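Local coordinates for heat shock protein-related protein (Deinococcus radiodurans, PDB 4FEI) that is a small heat shock protein of the stress response that probably acts as a chaperone, this chain being its alpha-crystallin domain, at residues Pro25-Ala29 and Gly30-Leu34. Numbering follows the deposited sequence.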
loop_
_atom_site.group_PDB
_atom_site.type_symbol
_atom_site.label_atom_id
_atom_site.label_comp_id
_atom_site.label_asym_id
_atom_site.label_seq_id
_atom_site.Cartn_x
_atom_site.Cartn_y
_atom_site.Cartn_z
ATOM N N PRO A 25 -0.350 -1.832 2.740
ATOM C CA PRO A 25 -1.638 -1.182 3.036
ATOM C C PRO A 25 -2.717 -2.192 3.430
ATOM O O PRO A 25 -2.763 -3.271 2.850
ATOM C CB PRO A 25 -2.005 -0.481 1.703
ATOM C CG PRO A 25 -1.358 -1.277 0.682
ATOM C CD PRO A 25 -0.050 -1.792 1.298
ATOM N N GLY A 26 -3.538 -1.844 4.426
ATOM C CA GLY A 26 -4.690 -2.664 4.832
ATOM C C GLY A 26 -4.327 -3.893 5.687
ATOM O O GLY A 26 -5.201 -4.719 5.984
ATOM N N VAL A 27 -3.057 -4.014 6.100
ATOM C CA VAL A 27 -2.604 -5.170 6.877
ATOM C C VAL A 27 -3.301 -5.209 8.243
ATOM O O VAL A 27 -3.605 -4.144 8.810
ATOM C CB VAL A 27 -1.072 -5.133 7.040
ATOM C CG1 VAL A 27 -0.503 -6.413 7.634
ATOM C CG2 VAL A 27 -0.544 -5.042 5.744
ATOM N N ASP A 28 -3.598 -6.415 8.718
ATOM C CA ASP A 28 -3.997 -6.621 10.093
ATOM C C ASP A 28 -2.686 -6.465 10.880
ATOM O O ASP A 28 -1.768 -7.313 10.767
ATOM C CB ASP A 28 -4.558 -8.039 10.277
ATOM C CG ASP A 28 -5.038 -8.305 11.715
ATOM O OD1 ASP A 28 -4.673 -7.559 12.693
ATOM O OD2 ASP A 28 -5.814 -9.282 11.880
ATOM N N ALA A 29 -2.578 -5.374 11.643
ATOM C CA ALA A 29 -1.323 -5.029 12.312
ATOM C C ALA A 29 -0.867 -6.148 13.255
ATOM O O ALA A 29 0.349 -6.361 13.433
ATOM C CB ALA A 29 -1.476 -3.713 13.074
ATOM N N GLY A 30 -1.849 -6.842 13.854
ATOM C CA GLY A 30 -1.609 -7.909 14.854
ATOM C C GLY A 30 -1.024 -9.193 14.261
ATOM O O GLY A 30 -0.717 -10.133 15.004
ATOM N N THR A 31 -0.866 -9.249 12.935
ATOM C CA THR A 31 -0.336 -10.467 12.267
ATOM C C THR A 31 1.132 -10.266 11.786
ATOM O O THR A 31 1.797 -11.209 11.377
ATOM C CB THR A 31 -1.156 -10.865 11.007
ATOM O OG1 THR A 31 -1.098 -9.782 10.046
ATOM C CG2 THR A 31 -2.645 -11.228 11.370
ATOM N N LEU A 32 1.591 -9.026 11.796
ATOM C CA LEU A 32 2.945 -8.678 11.406
ATOM C C LEU A 32 3.987 -9.313 12.333
ATOM O O LEU A 32 3.926 -9.189 13.545
ATOM C CB LEU A 32 3.089 -7.147 11.409
ATOM C CG LEU A 32 2.503 -6.355 10.256
ATOM C CD1 LEU A 32 2.490 -4.845 10.577
ATOM C CD2 LEU A 32 3.272 -6.656 8.949
ATOM N N ALA A 33 4.940 -10.008 11.754
ATOM C CA ALA A 33 6.058 -10.563 12.503
ATOM C C ALA A 33 7.349 -10.253 11.759
ATOM O O ALA A 33 7.365 -10.250 10.520
ATOM C CB ALA A 33 5.897 -12.096 12.732
ATOM N N LEU A 34 8.410 -10.003 12.531
ATOM C CA LEU A 34 9.716 -9.598 12.007
ATOM C C LEU A 34 10.801 -10.383 12.761
ATOM O O LEU A 34 10.838 -10.376 13.990
ATOM C CB LEU A 34 9.946 -8.104 12.253
ATOM C CG LEU A 34 9.478 -6.921 11.397
ATOM C CD1 LEU A 34 10.111 -7.004 10.010
ATOM C CD2 LEU A 34 7.998 -6.806 11.289
HETATM O O HOH W 1 2.296 -7.149 15.126
#
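Thr31 lies across the side chain of Asp28 at about a right angle, its methyl CG2 3.8 Å from Asp28 OD2, while its other branch, the hydroxyl, turns to the backbone of Asp28. With chi1 at 61°, OG1 sits between the backbone N and the carbonyl carbon of its own residue, and from there gives a 2.7 Å hydrogen bond to Asp28 O, in the carbonyl plane. The same oxygen accepts a second bond, 3.0 Å from Thr31 N, which arrives from above that plane; one threonine thus grips it with both its donors. Asp28, with CG anti to its amide nitrogen (chi1 -178°), turns OD1 toward the third residue of the turn, where Gly30 N meets it at 3.1 Å from above the carboxylate plane. A short acid suits this place because its carboxylate can reach forward to an amide two residues on. Leu32 and Val27 cross nearly perpendicular, Val27 CG1 resting 4.0 Å from Leu32 CG, a small apolar contact between branched chains. A water bridges Ala29 O and Leu32 O. A valine in place of Thr31 would probably deprive Asp28 O of its hydroxyl donor and Glu46 N of a weak partner, leaving the turn less firmly closed. The arrangement is a type I beta-turn over residues 28-31 with an Asx turn on Asp28, leading into strand 33-37 of the alpha-crystallin beta-sandwich.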